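Local structure of lactate dehydrogenase, adjacent gene encodes predicted malate dehydrogenase (Cryptosporidium parvum, 4ND2) at residues 151-156 with 217-222; 88-93 with 175-180; 16-21 with 231-236. The protein probably catalyses the reversible, NAD-dependent interconversion of (S)-lactate and pyruvate as a lactate dehydrogenase of the LDH/MDH superfamily. All coordinates share one frame; numbering follows the deposited sequence.

Contact 1: 151-156 with 217-222. With PYR (pyruvic acid), chain D.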
loop_
_atom_site.group_PDB
_atom_site.type_symbol
_atom_site.label_atom_id
_atom_site.label_comp_id
_atom_site.label_asym_id
_atom_site.label_seq_id
_atom_site.Cartn_x
_atom_site.Cartn_y
_atom_site.Cartn_z
ATOM N N SER A 151 5.826 -4.261 22.957
ATOM C CA SER A 151 6.583 -3.077 22.548
ATOM C C SER A 151 5.707 -2.057 21.822
ATOM O O SER A 151 5.878 -0.854 22.009
ATOM C CB SER A 151 7.765 -3.471 21.667
ATOM O OG SER A 151 8.603 -4.396 22.338
ATOM N N SER A 152 4.765 -2.532 21.006
ATOM C CA SER A 152 3.835 -1.631 20.313
ATOM C C SER A 152 2.968 -0.856 21.302
ATOM O O SER A 152 2.732 0.343 21.124
ATOM C CB SER A 152 2.947 -2.400 19.326
ATOM O OG SER A 152 3.713 -2.919 18.253
ATOM N N ARG A 153 2.500 -1.539 22.342
ATOM C CA ARG A 153 1.761 -0.886 23.417
ATOM C C ARG A 153 2.650 0.138 24.130
ATOM O O ARG A 153 2.237 1.270 24.354
ATOM C CB ARG A 153 1.235 -1.921 24.413
ATOM C CG ARG A 153 0.092 -2.763 23.860
ATOM C CD ARG A 153 -0.092 -4.054 24.636
ATOM N NE ARG A 153 -1.318 -4.751 24.245
ATOM C CZ ARG A 153 -1.685 -5.946 24.703
ATOM N NH1 ARG A 153 -0.923 -6.605 25.574
ATOM N NH2 ARG A 153 -2.822 -6.490 24.281
ATOM N N PHE A 154 3.870 -0.277 24.462
ATOM C CA PHE A 154 4.854 0.572 25.142
ATOM C C PHE A 154 5.133 1.828 24.307
ATOM O O PHE A 154 5.022 2.948 24.808
ATOM C CB PHE A 154 6.134 -0.250 25.390
ATOM C CG PHE A 154 7.150 0.397 26.307
ATOM C CD1 PHE A 154 6.776 1.235 27.353
ATOM C CD2 PHE A 154 8.499 0.106 26.146
ATOM C CE1 PHE A 154 7.731 1.796 28.188
ATOM C CE2 PHE A 154 9.458 0.662 26.981
ATOM C CZ PHE A 154 9.071 1.509 28.003
ATOM N N ARG A 155 5.449 1.634 23.025
ATOM C CA ARG A 155 5.687 2.748 22.093
ATOM C C ARG A 155 4.476 3.670 21.960
ATOM O O ARG A 155 4.615 4.893 21.934
ATOM C CB ARG A 155 6.037 2.221 20.700
ATOM C CG ARG A 155 7.367 1.501 20.601
ATOM C CD ARG A 155 7.491 0.788 19.263
ATOM N NE ARG A 155 7.798 1.715 18.178
ATOM C CZ ARG A 155 7.869 1.383 16.891
ATOM N NH1 ARG A 155 7.635 0.139 16.494
ATOM N NH2 ARG A 155 8.171 2.309 15.991
ATOM N N THR A 156 3.296 3.067 21.860
ATOM C CA THR A 156 2.047 3.806 21.696
ATOM C C THR A 156 1.767 4.717 22.889
ATOM O O THR A 156 1.386 5.871 22.710
ATOM C CB THR A 156 0.866 2.837 21.473
ATOM O OG1 THR A 156 1.067 2.133 20.241
ATOM C CG2 THR A 156 -0.465 3.573 21.408
ATOM N N ARG A 217 2.406 -3.274 31.210
ATOM C CA ARG A 217 2.344 -4.582 31.864
ATOM C C ARG A 217 0.916 -5.111 32.023
ATOM O O ARG A 217 0.688 -6.307 31.872
ATOM C CB ARG A 217 3.055 -4.544 33.222
ATOM C CG ARG A 217 4.567 -4.401 33.099
ATOM C CD ARG A 217 5.232 -4.081 34.430
ATOM N NE ARG A 217 5.414 -5.264 35.266
ATOM C CZ ARG A 217 5.948 -5.249 36.488
ATOM N NH1 ARG A 217 6.359 -4.107 37.033
ATOM N NH2 ARG A 217 6.071 -6.382 37.173
ATOM N N ILE A 218 -0.035 -4.224 32.313
ATOM C CA ILE A 218 -1.430 -4.630 32.549
ATOM C C ILE A 218 -2.355 -4.428 31.341
ATOM O O ILE A 218 -3.563 -4.649 31.444
ATOM C CB ILE A 218 -2.034 -3.912 33.783
ATOM C CG1 ILE A 218 -2.096 -2.386 33.591
ATOM C CG2 ILE A 218 -1.236 -4.262 35.030
ATOM C CD1 ILE A 218 -3.378 -1.861 32.982
ATOM N N ALA A 219 -1.788 -4.030 30.204
ATOM C CA ALA A 219 -2.576 -3.692 29.014
ATOM C C ALA A 219 -3.542 -4.802 28.581
ATOM O O ALA A 219 -4.650 -4.516 28.136
ATOM C CB ALA A 219 -1.654 -3.324 27.858
ATOM N N TRP A 220 -3.128 -6.061 28.719
ATOM C CA TRP A 220 -3.967 -7.185 28.289
ATOM C C TRP A 220 -5.304 -7.232 29.039
ATOM O O TRP A 220 -6.339 -7.532 28.440
ATOM C CB TRP A 220 -3.215 -8.520 28.405
ATOM C CG TRP A 220 -3.166 -9.131 29.777
ATOM C CD1 TRP A 220 -2.303 -8.820 30.789
ATOM C CD2 TRP A 220 -4.005 -10.182 30.274
ATOM N NE1 TRP A 220 -2.557 -9.606 31.887
ATOM C CE2 TRP A 220 -3.597 -10.451 31.599
ATOM C CE3 TRP A 220 -5.064 -10.919 29.730
ATOM C CZ2 TRP A 220 -4.213 -11.423 32.390
ATOM C CZ3 TRP A 220 -5.678 -11.890 30.520
ATOM C CH2 TRP A 220 -5.247 -12.131 31.835
ATOM N N LYS A 221 -5.280 -6.908 30.332
ATOM C CA LYS A 221 -6.487 -6.902 31.160
ATOM C C LYS A 221 -7.395 -5.723 30.833
ATOM O O LYS A 221 -8.617 -5.856 30.861
ATOM C CB LYS A 221 -6.129 -6.867 32.650
ATOM C CG LYS A 221 -5.319 -8.062 33.111
ATOM C CD LYS A 221 -5.196 -8.125 34.626
ATOM C CE LYS A 221 -4.437 -9.373 35.052
ATOM N NZ LYS A 221 -4.134 -9.395 36.510
ATOM N N GLU A 222 -6.798 -4.572 30.528
ATOM C CA GLU A 222 -7.565 -3.386 30.152
ATOM C C GLU A 222 -8.428 -3.658 28.919
ATOM O O GLU A 222 -9.599 -3.287 28.880
ATOM C CB GLU A 222 -6.643 -2.197 29.878
ATOM C CG GLU A 222 -7.393 -0.877 29.751
ATOM C CD GLU A 222 -6.539 0.264 29.232
ATOM O OE1 GLU A 222 -7.003 1.418 29.312
ATOM O OE2 GLU A 222 -5.416 0.024 28.738
HETATM C C PYR D . -2.223 -9.937 25.566
HETATM O O PYR D . -3.125 -9.198 25.109
HETATM O OXT PYR D . -1.098 -9.476 25.859
HETATM C CA PYR D . -2.486 -11.363 25.781
HETATM O O3 PYR D . -1.556 -12.123 26.000
HETATM C CB PYR D . -3.898 -11.868 25.734
#
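Arg-153 NH2, its chain laid against Ala-219, donates a hydrogen bond to pyruvate O at 2.8 Å, close to straight at 163°. Arg-153 NH1 donates a second to pyruvate OXT at 2.9 Å, more bent at 150°. Pyruvate O lies at the guanidinium edge, near its plane; with NH1 on OXT, each terminal nitrogen holds one carboxylate oxygen. The Arg-153 chain runs extended from CG to NE and carries the charge from helix 147-162 past helix 206-227. On the way Arg-153 CD packs on the methyl of Ala-219 (CD to CB 3.7 Å), and that methyl and the backbone N of Trp-220 cover one face of the guanidinium. This is the bidentate arginine-carboxylate pair of the lactate dehydrogenase substrate pocket, here built between two helices of the C-terminal domain. Trp-220 closes the pocket beside it: its CB lies 3.3 Å from pyruvate C, while the indole, with CG set between the backbone N and carbonyl carbon (chi1 81°), leads away from Arg-153 and makes a cation-pi contact with Arg-90. Pyruvate CB meets that ring obliquely. On the side of the neighbouring chain, His-50 of the second subunit packs on Arg-153, and Met-54 of the same subunit packs on Ser-152, one residue earlier on the helix.

Contact 2: 88-93 with 175-180. With PYR (pyruvic acid), chain D; A3D (3-acetylpyridine adenine dinucleotide), chain C.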
loop_
_atom_site.group_PDB
_atom_site.type_symbol
_atom_site.label_atom_id
_atom_site.label_comp_id
_atom_site.label_asym_id
_atom_site.label_seq_id
_atom_site.Cartn_x
_atom_site.Cartn_y
_atom_site.Cartn_z
ATOM N N ASP A 88 -7.074 -14.099 35.718
ATOM C CA ASP A 88 -6.025 -13.284 36.341
ATOM C C ASP A 88 -4.648 -13.435 35.692
ATOM O O ASP A 88 -3.872 -12.481 35.681
ATOM C CB ASP A 88 -5.914 -13.627 37.831
ATOM C CG ASP A 88 -7.205 -13.375 38.590
ATOM O OD1 ASP A 88 -7.860 -12.340 38.339
ATOM O OD2 ASP A 88 -7.563 -14.212 39.446
ATOM N N ASP A 89 -4.339 -14.626 35.175
ATOM C CA ASP A 89 -3.016 -14.909 34.616
ATOM C C ASP A 89 -3.112 -15.778 33.363
ATOM O O ASP A 89 -3.901 -16.724 33.312
ATOM C CB ASP A 89 -2.141 -15.608 35.663
ATOM C CG ASP A 89 -0.657 -15.568 35.314
ATOM O OD1 ASP A 89 -0.234 -16.249 34.353
ATOM O OD2 ASP A 89 0.097 -14.860 36.015
ATOM N N ARG A 90 -2.275 -15.465 32.375
ATOM C CA ARG A 90 -2.210 -16.222 31.122
ATOM C C ARG A 90 -1.869 -17.700 31.344
ATOM O O ARG A 90 -2.197 -18.545 30.512
ATOM C CB ARG A 90 -1.156 -15.617 30.187
ATOM C CG ARG A 90 -1.429 -14.200 29.699
ATOM C CD ARG A 90 -0.161 -13.633 29.075
ATOM N NE ARG A 90 -0.296 -12.275 28.547
ATOM C CZ ARG A 90 -0.087 -11.150 29.235
ATOM N NH1 ARG A 90 0.241 -11.175 30.525
ATOM N NH2 ARG A 90 -0.221 -9.977 28.626
ATOM N N SER A 91 -1.205 -18.004 32.458
ATOM C CA SER A 91 -0.773 -19.370 32.764
ATOM C C SER A 91 -1.922 -20.320 33.133
ATOM O O SER A 91 -1.717 -21.526 33.217
ATOM C CB SER A 91 0.262 -19.355 33.890
ATOM O OG SER A 91 -0.312 -18.886 35.096
ATOM N N GLU A 92 -3.119 -19.780 33.351
ATOM C CA GLU A 92 -4.308 -20.600 33.606
ATOM C C GLU A 92 -4.603 -21.574 32.459
ATOM O O GLU A 92 -5.210 -22.622 32.674
ATOM C CB GLU A 92 -5.529 -19.711 33.843
ATOM C CG GLU A 92 -5.474 -18.914 35.138
ATOM C CD GLU A 92 -6.486 -17.783 35.177
ATOM O OE1 GLU A 92 -6.245 -16.802 35.913
ATOM O OE2 GLU A 92 -7.518 -17.869 34.473
ATOM N N LEU A 93 -4.168 -21.223 31.250
ATOM C CA LEU A 93 -4.373 -22.054 30.064
ATOM C C LEU A 93 -3.265 -23.090 29.850
ATOM O O LEU A 93 -3.300 -23.830 28.865
ATOM C CB LEU A 93 -4.463 -21.163 28.817
ATOM C CG LEU A 93 -5.453 -19.995 28.858
ATOM C CD1 LEU A 93 -5.320 -19.139 27.605
ATOM C CD2 LEU A 93 -6.879 -20.504 29.018
ATOM N N GLY A 175 11.882 -10.030 28.097
ATOM C CA GLY A 175 11.539 -10.989 29.141
ATOM C C GLY A 175 10.308 -11.790 28.770
ATOM O O GLY A 175 9.883 -11.793 27.615
ATOM N N GLY A 176 9.740 -12.479 29.754
ATOM C CA GLY A 176 8.548 -13.290 29.538
ATOM C C GLY A 176 7.308 -12.443 29.325
ATOM O O GLY A 176 7.173 -11.363 29.906
ATOM N N HIS A 177 6.400 -12.940 28.489
ATOM C CA HIS A 177 5.125 -12.277 28.227
ATOM C C HIS A 177 4.181 -12.529 29.400
ATOM O O HIS A 177 3.333 -13.425 29.361
ATOM C CB HIS A 177 4.522 -12.789 26.914
ATOM C CG HIS A 177 3.266 -12.084 26.506
ATOM N ND1 HIS A 177 3.227 -10.737 26.222
ATOM C CD2 HIS A 177 2.008 -12.546 26.311
ATOM C CE1 HIS A 177 1.996 -10.395 25.881
ATOM N NE2 HIS A 177 1.237 -11.475 25.927
ATOM N N GLY A 178 4.355 -11.732 30.447
ATOM C CA GLY A 178 3.569 -11.851 31.673
ATOM C C GLY A 178 3.772 -10.630 32.550
ATOM O O GLY A 178 4.316 -9.622 32.096
ATOM N N ASP A 179 3.346 -10.721 33.807
ATOM C CA ASP A 179 3.493 -9.612 34.756
ATOM C C ASP A 179 4.950 -9.175 34.927
ATOM O O ASP A 179 5.215 -8.005 35.193
ATOM C CB ASP A 179 2.902 -9.980 36.125
ATOM C CG ASP A 179 1.381 -9.980 36.133
ATOM O OD1 ASP A 179 0.763 -9.526 35.147
ATOM O OD2 ASP A 179 0.796 -10.433 37.139
ATOM N N GLY A 180 5.880 -10.112 34.763
ATOM C CA GLY A 180 7.308 -9.826 34.878
ATOM C C GLY A 180 7.972 -9.219 33.650
ATOM O O GLY A 180 9.183 -9.000 33.658
HETATM C C PYR D . -2.223 -9.937 25.566
HETATM O O PYR D . -3.125 -9.198 25.109
HETATM O OXT PYR D . -1.098 -9.476 25.859
HETATM C CA PYR D . -2.486 -11.363 25.781
HETATM O O3 PYR D . -1.556 -12.123 26.000
HETATM C CB PYR D . -3.898 -11.868 25.734
HETATM P PA A3D C . -10.445 -18.169 20.299
HETATM O O1A A3D C . -11.234 -17.090 19.610
HETATM O O2A A3D C . -11.092 -18.971 21.397
HETATM O O5B A3D C . -9.908 -19.190 19.188
HETATM C C5B A3D C . -9.278 -20.422 19.519
HETATM C C4B A3D C . -9.532 -21.386 18.371
HETATM O O4B A3D C . -8.718 -22.550 18.521
HETATM C C3B A3D C . -10.985 -21.858 18.312
HETATM O O3B A3D C . -11.581 -21.528 17.053
HETATM C C2B A3D C . -10.907 -23.360 18.516
HETATM O O2B A3D C . -11.865 -24.100 17.755
HETATM C C1B A3D C . -9.486 -23.668 18.083
HETATM N N9A A3D C . -8.968 -24.941 18.626
HETATM C C8A A3D C . -9.201 -25.487 19.834
HETATM N N7A A3D C . -8.544 -26.668 19.950
HETATM C C5A A3D C . -7.884 -26.884 18.800
HETATM C C6A A3D C . -7.001 -27.932 18.253
HETATM N N6A A3D C . -6.682 -29.028 18.984
HETATM N N1A A3D C . -6.522 -27.754 16.998
HETATM C C2A A3D C . -6.824 -26.673 16.251
HETATM N N3A A3D C . -7.623 -25.685 16.691
HETATM C C4A A3D C . -8.167 -25.737 17.931
HETATM O O3 A3D C . -9.072 -17.580 20.914
HETATM P PN A3D C . -8.268 -16.301 20.337
HETATM O O1N A3D C . -8.925 -15.052 20.853
HETATM O O2N A3D C . -8.040 -16.461 18.859
HETATM O O5D A3D C . -6.850 -16.488 21.070
HETATM C C5D A3D C . -6.041 -17.610 20.732
HETATM C C4D A3D C . -4.859 -17.757 21.683
HETATM O O4D A3D C . -3.971 -16.642 21.538
HETATM C C3D A3D C . -5.259 -17.802 23.156
HETATM O O3D A3D C . -4.515 -18.818 23.828
HETATM C C2D A3D C . -4.861 -16.448 23.695
HETATM O O2D A3D C . -4.525 -16.455 25.086
HETATM C C1D A3D C . -3.647 -16.143 22.835
HETATM N N1N A3D C . -3.294 -14.726 22.785
HETATM C C2N A3D C . -2.009 -14.389 22.972
HETATM C C3N A3D C . -1.609 -13.061 22.937
HETATM C C7N A3D C . -0.173 -12.686 23.144
HETATM O O7N A3D C . 0.111 -11.506 23.171
HETATM C C8N A3D C . 0.878 -13.742 23.296
HETATM C C4N A3D C . -2.558 -12.076 22.701
HETATM C C5N A3D C . -3.880 -12.446 22.506
HETATM C C6N A3D C . -4.226 -13.789 22.556
HETATM O O HOH W 1 -1.430 -11.290 34.548
HETATM O O HOH W 2 2.193 -13.268 34.634
HETATM O O HOH W 3 0.813 -8.997 32.293
#
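Arg-90 and His-177 meet around the keto oxygen of pyruvate, which both grip: Arg-90 NE donates to pyruvate O3 at 2.8 Å and His-177 NE2 donates to it at 2.9 Å. The two side chains cross at about a right angle, their flat groups turned 63° apart, with Arg-90 CZ over one face of the imidazole. Packing is tight here, CD2 of His-177 coming within 3.2 Å of Arg-90 NE. The imidazole swings in because its CG stands anti to the backbone N (chi1 -175°). Arg-90 NH2 extends the grip to pyruvate OXT, 2.9 Å away and nearly straight at 168°, and Arg-90 NH1 lies 3.6 Å from Gly-178 CA. Away from the substrate the loops separate and water fills in. One water accepts from Arg-90 NH1 and donates to Asp-179 OD1; a second links that same oxygen to Asp-88 O, and a third joins Asp-89 OD2 to Asp-179 N. Asp-89 also shapes its own loop by an Asx turn, OD1 accepting from Ser-91 N. ND1 of His-177 is hydrogen-bonded to Asp-150 OD2, as in the His-Asp pair of this superfamily. His-177 is the predicted proton acceptor; in pyruvate reduction, the two donors on O3 would probably polarise the keto group for hydride transfer to its carbon from the cofactor's pyridine ring, acetylpyridine here.

Contact 3: 16-21 with 231-236. With A3D (3-acetylpyridine adenine dinucleotide), chain C; PYR (pyruvic acid), chain D.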
loop_
_atom_site.group_PDB
_atom_site.type_symbol
_atom_site.label_atom_id
_atom_site.label_comp_id
_atom_site.label_asym_id
_atom_site.label_seq_id
_atom_site.Cartn_x
_atom_site.Cartn_y
_atom_site.Cartn_z
ATOM N N GLY A 16 -7.015 -15.903 14.628
ATOM C CA GLY A 16 -6.817 -16.628 13.379
ATOM C C GLY A 16 -7.509 -15.999 12.186
ATOM O O GLY A 16 -6.914 -15.866 11.116
ATOM N N GLY A 17 -8.765 -15.604 12.371
ATOM C CA GLY A 17 -9.536 -14.971 11.307
ATOM C C GLY A 17 -8.963 -13.630 10.886
ATOM O O GLY A 17 -8.892 -13.331 9.695
ATOM N N ASN A 18 -8.550 -12.824 11.863
ATOM C CA ASN A 18 -7.913 -11.536 11.577
ATOM C C ASN A 18 -6.607 -11.684 10.809
ATOM O O ASN A 18 -6.333 -10.902 9.903
ATOM C CB ASN A 18 -7.653 -10.750 12.866
ATOM C CG ASN A 18 -8.856 -9.955 13.322
ATOM O OD1 ASN A 18 -9.825 -9.773 12.584
ATOM N ND2 ASN A 18 -8.790 -9.452 14.545
ATOM N N ILE A 19 -5.802 -12.679 11.169
ATOM C CA ILE A 19 -4.550 -12.932 10.454
ATOM C C ILE A 19 -4.831 -13.211 8.977
ATOM O O ILE A 19 -4.208 -12.617 8.096
ATOM C CB ILE A 19 -3.764 -14.109 11.066
ATOM C CG1 ILE A 19 -3.208 -13.713 12.438
ATOM C CG2 ILE A 19 -2.627 -14.534 10.146
ATOM C CD1 ILE A 19 -2.635 -14.871 13.228
ATOM N N ALA A 20 -5.771 -14.113 8.714
ATOM C CA ALA A 20 -6.135 -14.467 7.340
ATOM C C ALA A 20 -6.599 -13.244 6.549
ATOM O O ALA A 20 -6.228 -13.067 5.387
ATOM C CB ALA A 20 -7.216 -15.537 7.344
ATOM N N TYR A 21 -7.402 -12.409 7.204
ATOM C CA TYR A 21 -7.959 -11.183 6.630
ATOM C C TYR A 21 -6.854 -10.236 6.164
ATOM O O TYR A 21 -6.874 -9.744 5.033
ATOM C CB TYR A 21 -8.812 -10.501 7.710
ATOM C CG TYR A 21 -9.787 -9.418 7.290
ATOM C CD1 TYR A 21 -10.474 -9.473 6.079
ATOM C CD2 TYR A 21 -10.086 -8.372 8.162
ATOM C CE1 TYR A 21 -11.391 -8.493 5.733
ATOM C CE2 TYR A 21 -11.002 -7.391 7.825
ATOM C CZ TYR A 21 -11.655 -7.458 6.613
ATOM O OH TYR A 21 -12.573 -6.483 6.288
ATOM N N THR A 231 -9.961 -11.991 25.053
ATOM C CA THR A 231 -8.754 -11.169 25.108
ATOM C C THR A 231 -8.549 -10.420 23.783
ATOM O O THR A 231 -9.320 -10.597 22.839
ATOM C CB THR A 231 -7.520 -12.031 25.456
ATOM O OG1 THR A 231 -7.577 -13.280 24.755
ATOM C CG2 THR A 231 -7.474 -12.312 26.953
ATOM N N ALA A 232 -7.521 -9.573 23.727
ATOM C CA ALA A 232 -7.219 -8.783 22.529
ATOM C C ALA A 232 -6.983 -9.677 21.318
ATOM O O ALA A 232 -6.484 -10.791 21.452
ATOM C CB ALA A 232 -5.999 -7.904 22.769
ATOM N N TYR A 233 -7.333 -9.185 20.134
ATOM C CA TYR A 233 -7.141 -9.976 18.916
ATOM C C TYR A 233 -6.807 -9.195 17.637
ATOM O O TYR A 233 -6.250 -9.772 16.702
ATOM C CB TYR A 233 -8.346 -10.904 18.694
ATOM C CG TYR A 233 -9.675 -10.203 18.525
ATOM C CD1 TYR A 233 -10.262 -10.087 17.270
ATOM C CD2 TYR A 233 -10.361 -9.682 19.618
ATOM C CE1 TYR A 233 -11.483 -9.458 17.102
ATOM C CE2 TYR A 233 -11.585 -9.050 19.460
ATOM C CZ TYR A 233 -12.142 -8.940 18.202
ATOM O OH TYR A 233 -13.361 -8.314 18.040
ATOM N N PHE A 234 -7.114 -7.900 17.593
ATOM C CA PHE A 234 -6.742 -7.067 16.442
ATOM C C PHE A 234 -5.227 -6.832 16.372
ATOM O O PHE A 234 -4.607 -7.060 15.333
ATOM C CB PHE A 234 -7.478 -5.723 16.475
ATOM C CG PHE A 234 -8.946 -5.826 16.164
ATOM C CD1 PHE A 234 -9.902 -5.611 17.148
ATOM C CD2 PHE A 234 -9.372 -6.145 14.883
ATOM C CE1 PHE A 234 -11.256 -5.707 16.857
ATOM C CE2 PHE A 234 -10.723 -6.248 14.585
ATOM C CZ PHE A 234 -11.665 -6.027 15.573
ATOM N N ALA A 235 -4.641 -6.373 17.476
ATOM C CA ALA A 235 -3.199 -6.094 17.522
ATOM C C ALA A 235 -2.333 -7.360 17.546
ATOM O O ALA A 235 -1.312 -7.406 16.863
ATOM C CB ALA A 235 -2.856 -5.175 18.691
ATOM N N PRO A 236 -2.725 -8.388 18.329
ATOM C CA PRO A 236 -1.960 -9.643 18.270
ATOM C C PRO A 236 -1.908 -10.260 16.870
ATOM O O PRO A 236 -0.880 -10.818 16.483
ATOM C CB PRO A 236 -2.713 -10.560 19.238
ATOM C CG PRO A 236 -3.358 -9.632 20.203
ATOM C CD PRO A 236 -3.732 -8.416 19.405
HETATM P PA A3D C . -10.445 -18.169 20.299
HETATM O O1A A3D C . -11.234 -17.090 19.610
HETATM O O2A A3D C . -11.092 -18.971 21.397
HETATM O O5B A3D C . -9.908 -19.190 19.188
HETATM C C5B A3D C . -9.278 -20.422 19.519
HETATM C C4B A3D C . -9.532 -21.386 18.371
HETATM O O4B A3D C . -8.718 -22.550 18.521
HETATM C C3B A3D C . -10.985 -21.858 18.312
HETATM O O3B A3D C . -11.581 -21.528 17.053
HETATM C C2B A3D C . -10.907 -23.360 18.516
HETATM O O2B A3D C . -11.865 -24.100 17.755
HETATM C C1B A3D C . -9.486 -23.668 18.083
HETATM N N9A A3D C . -8.968 -24.941 18.626
HETATM C C8A A3D C . -9.201 -25.487 19.834
HETATM N N7A A3D C . -8.544 -26.668 19.950
HETATM C C5A A3D C . -7.884 -26.884 18.800
HETATM C C6A A3D C . -7.001 -27.932 18.253
HETATM N N6A A3D C . -6.682 -29.028 18.984
HETATM N N1A A3D C . -6.522 -27.754 16.998
HETATM C C2A A3D C . -6.824 -26.673 16.251
HETATM N N3A A3D C . -7.623 -25.685 16.691
HETATM C C4A A3D C . -8.167 -25.737 17.931
HETATM O O3 A3D C . -9.072 -17.580 20.914
HETATM P PN A3D C . -8.268 -16.301 20.337
HETATM O O1N A3D C . -8.925 -15.052 20.853
HETATM O O2N A3D C . -8.040 -16.461 18.859
HETATM O O5D A3D C . -6.850 -16.488 21.070
HETATM C C5D A3D C . -6.041 -17.610 20.732
HETATM C C4D A3D C . -4.859 -17.757 21.683
HETATM O O4D A3D C . -3.971 -16.642 21.538
HETATM C C3D A3D C . -5.259 -17.802 23.156
HETATM O O3D A3D C . -4.515 -18.818 23.828
HETATM C C2D A3D C . -4.861 -16.448 23.695
HETATM O O2D A3D C . -4.525 -16.455 25.086
HETATM C C1D A3D C . -3.647 -16.143 22.835
HETATM N N1N A3D C . -3.294 -14.726 22.785
HETATM C C2N A3D C . -2.009 -14.389 22.972
HETATM C C3N A3D C . -1.609 -13.061 22.937
HETATM C C7N A3D C . -0.173 -12.686 23.144
HETATM O O7N A3D C . 0.111 -11.506 23.171
HETATM C C8N A3D C . 0.878 -13.742 23.296
HETATM C C4N A3D C . -2.558 -12.076 22.701
HETATM C C5N A3D C . -3.880 -12.446 22.506
HETATM C C6N A3D C . -4.226 -13.789 22.556
HETATM C C PYR D . -2.223 -9.937 25.566
HETATM O O PYR D . -3.125 -9.198 25.109
HETATM O OXT PYR D . -1.098 -9.476 25.859
HETATM C CA PYR D . -2.486 -11.363 25.781
HETATM O O3 PYR D . -1.556 -12.123 26.000
HETATM C CB PYR D . -3.898 -11.868 25.734
#
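Segments 16-21, on helix 14-26, and 231-236 come nearest at Asn-18 and Phe-234, whose CA atoms are 6.7 Å apart; Tyr-233 takes the N-cap position of helix 234-248, and the chain before it, 231-232, is loop. Within 16-21 the contact rests on Asn-18; Gln-14 and Ile-15, earlier on the same helix, also touch Tyr-233. Asn-18 ND2 sits beside both rings, 3.2 Å from Tyr-233 CD1 and 3.4 Å from Phe-234 CD2, obliquely to each. The amide plane is nearly parallel to the tyrosine ring, 14° away, and turned 28° from the phenylalanine ring. Asn-18 ND2 also makes a weak but straight hydrogen bond to Tyr-233 O (3.3 Å, 170°). The two rings touch each other, Tyr-233 CE1 lying over a face of Phe-234. Asp-47 of the second subunit accepts from the backbone N of Tyr-233, Phe-234 and Ala-235, and Tyr-21 of that subunit meets the Phe-234 ring. Toward the ligands, Pro-236 CG packs 3.6 Å from C4N of the cofactor analogue, Ala-232 O lies 3.3 Å from its C5N, and Thr-231 CB is 3.6 Å from pyruvate CB. Gly-16 is the last glycine of a GxGxxG pattern, consistent with the dinucleotide-binding turn of a Rossmann fold, whose first helix here meets the C-terminal domain beside the acetylpyridine end of the cofactor analogue.

All three contacts converge on pyruvate, and contacts 2 and 3 also touch the cofactor analogue. Contacts 1 and 2, their centres 13 Å apart, are joined directly: Trp-220 CD1 lies 3.2 Å from Arg-90 NH2, and Arg-217 NH2 reaches Asp-179 O at 2.7 Å, a probable hydrogen bond. Contacts 1 and 3, about 16 Å apart between centres, meet more lightly where Arg-153 NH2 is 3.8 Å from Ala-232 CB. Contacts 2 and 3 do not touch, their nearest atoms about 7 Å apart, but both border the two ligands. Both 2 and 3 bridge the two domains, whereas contact 1 stays within the C-terminal one; contacts 1 and 3 also border the second subunit.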